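Local coordinates for protein putative PLP-dependent aminotransferase (Bacillus cereus ATCC 10987, PDB 3JU7) that is probably a pyridoxal phosphate-dependent aminotransferase of the DegT/DnrJ/EryC1/StrS family, at residues V158-A163 against G181-S186. Sequence-based numbering, arbitrary orientation.
Sequences VVVDAA and GMIIYS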
loop_
_atom_site.group_PDB
_atom_site.type_symbol
_atom_site.label_atom_id
_atom_site.label_comp_id
_atom_site.label_asym_id
_atom_site.label_seq_id
_atom_site.Cartn_x
_atom_site.Cartn_y
_atom_site.Cartn_z
ATOM N N VAL A 158 -5.085 -1.357 -21.873
ATOM C CA VAL A 158 -6.263 -1.048 -21.076
ATOM C C VAL A 158 -6.171 -1.707 -19.707
ATOM O O VAL A 158 -5.866 -2.897 -19.591
ATOM C CB VAL A 158 -7.514 -1.591 -21.731
ATOM C CG1 VAL A 158 -8.714 -1.318 -20.828
ATOM C CG2 VAL A 158 -7.634 -1.063 -23.183
ATOM N N VAL A 159 -6.386 -0.905 -18.677
ATOM C CA VAL A 159 -6.462 -1.375 -17.325
ATOM C C VAL A 159 -7.809 -0.870 -16.858
ATOM O O VAL A 159 -8.072 0.374 -16.800
ATOM C CB VAL A 159 -5.337 -0.820 -16.421
ATOM C CG1 VAL A 159 -5.697 -1.072 -14.963
ATOM C CG2 VAL A 159 -3.955 -1.424 -16.778
ATOM N N VAL A 160 -8.656 -1.827 -16.506
ATOM C CA VAL A 160 -10.051 -1.533 -16.125
ATOM C C VAL A 160 -10.171 -1.393 -14.616
ATOM O O VAL A 160 -9.820 -2.338 -13.876
ATOM C CB VAL A 160 -10.989 -2.653 -16.588
ATOM C CG1 VAL A 160 -12.416 -2.433 -16.048
ATOM C CG2 VAL A 160 -10.951 -2.779 -18.124
ATOM N N ASP A 161 -10.582 -0.201 -14.169
ATOM C CA ASP A 161 -10.967 0.023 -12.769
ATOM C C ASP A 161 -12.379 -0.530 -12.528
ATOM O O ASP A 161 -13.375 0.071 -12.891
ATOM C CB ASP A 161 -10.901 1.514 -12.417
ATOM C CG ASP A 161 -11.167 1.799 -10.942
ATOM O OD1 ASP A 161 -11.780 0.961 -10.247
ATOM O OD2 ASP A 161 -10.797 2.901 -10.472
ATOM N N ALA A 162 -12.433 -1.690 -11.900
ATOM C CA ALA A 162 -13.658 -2.349 -11.512
ATOM C C ALA A 162 -13.643 -2.468 -9.987
ATOM O O ALA A 162 -14.053 -3.483 -9.439
ATOM C CB ALA A 162 -13.738 -3.744 -12.183
ATOM N N ALA A 163 -13.133 -1.431 -9.321
ATOM C CA ALA A 163 -12.925 -1.436 -7.862
ATOM C C ALA A 163 -14.102 -1.990 -7.086
ATOM O O ALA A 163 -13.914 -2.821 -6.214
ATOM C CB ALA A 163 -12.549 -0.025 -7.342
ATOM N N GLY A 181 -6.292 -7.340 -21.096
ATOM C CA GLY A 181 -5.691 -6.314 -20.261
ATOM C C GLY A 181 -5.707 -6.729 -18.806
ATOM O O GLY A 181 -5.666 -7.923 -18.476
HETATM N N MSE A 182 -5.771 -5.736 -17.931
HETATM C CA MSE A 182 -5.840 -5.997 -16.502
HETATM C C MSE A 182 -7.114 -5.413 -15.929
HETATM O O MSE A 182 -7.604 -4.399 -16.425
HETATM C CB MSE A 182 -4.619 -5.422 -15.802
HETATM C CG MSE A 182 -3.487 -6.379 -15.909
HETATM SE SE MSE A 182 -1.766 -5.870 -15.275
HETATM C CE MSE A 182 -1.245 -7.725 -15.039
ATOM N N ILE A 183 -7.656 -6.109 -14.930
ATOM C CA ILE A 183 -8.816 -5.649 -14.168
ATOM C C ILE A 183 -8.412 -5.515 -12.697
ATOM O O ILE A 183 -7.836 -6.433 -12.110
ATOM C CB ILE A 183 -10.020 -6.604 -14.348
ATOM C CG1 ILE A 183 -10.159 -6.925 -15.860
ATOM C CG2 ILE A 183 -11.236 -6.005 -13.735
ATOM C CD1 ILE A 183 -11.496 -7.036 -16.434
ATOM N N ILE A 184 -8.690 -4.349 -12.131
ATOM C CA ILE A 184 -8.451 -4.058 -10.733
ATOM C C ILE A 184 -9.774 -4.066 -9.944
ATOM O O ILE A 184 -10.764 -3.496 -10.353
ATOM C CB ILE A 184 -7.795 -2.671 -10.536
ATOM C CG1 ILE A 184 -6.579 -2.455 -11.485
ATOM C CG2 ILE A 184 -7.419 -2.494 -9.091
ATOM C CD1 ILE A 184 -5.711 -3.713 -11.768
ATOM N N TYR A 185 -9.772 -4.767 -8.818
ATOM C CA TYR A 185 -10.901 -4.841 -7.947
ATOM C C TYR A 185 -10.425 -4.508 -6.550
ATOM O O TYR A 185 -9.257 -4.768 -6.180
ATOM C CB TYR A 185 -11.493 -6.264 -7.876
ATOM C CG TYR A 185 -11.832 -6.957 -9.153
ATOM C CD1 TYR A 185 -13.106 -6.881 -9.718
ATOM C CD2 TYR A 185 -10.909 -7.829 -9.747
ATOM C CE1 TYR A 185 -13.427 -7.595 -10.944
ATOM C CE2 TYR A 185 -11.206 -8.524 -10.921
ATOM C CZ TYR A 185 -12.457 -8.412 -11.536
ATOM O OH TYR A 185 -12.702 -9.173 -12.708
ATOM N N SER A 186 -11.359 -4.023 -5.749
ATOM C CA SER A 186 -11.087 -3.643 -4.373
ATOM C C SER A 186 -11.764 -4.572 -3.369
ATOM O O SER A 186 -12.863 -5.050 -3.608
ATOM C CB SER A 186 -11.532 -2.198 -4.129
ATOM O OG SER A 186 -11.312 -1.831 -2.783
HETATM O O HOH W 1 -15.055 -5.274 -5.357
#
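Val159 and Ile184 meet on one face of two parallel strands, where the two branches of Val159 straddle the hollow between Ile184 and Met182: CG1 lies 3.8 Å from CG1 of Ile184, and CG2 sits beside CB of Met182. Beta-branched residues suit these extended backbones, and Leu66 of helix 62-73 also packs on Ile184.

On the face of Val160 and Ile183, Ile183 CG2, placed anti to the backbone N by a chi1 of -46°, the Ala162 methyl and the Tyr185 ring touch one another in a triangle. CG2 lies over a ring face near its rim and 3.7 Å from Ala162 CB. The small methyl of Ala162 lets this branch and the ring, whose CD1 is 4.0 Å from that CB, come close together.

Backbone bonds fix the register: Val160 N gives to Met182 O (2.8 Å), and Ile184 N returns a nearly straight bond to Val160 O (2.9 Å). Beyond Asp161 the chain bends in an Asx turn, with OD1 accepting from Ala163 N, while OD2 hydrogen-bonds to Thr91 OG1 and N1 of the pyridoxal phosphate carried by Lys191. Ser186 OG hydrogen-bonds to His188 N and the cofactor phosphate. An aspartate at the pyridine nitrogen, beside a strand leading to the cofactor-bearing lysine, is characteristic of fold type I PLP enzymes.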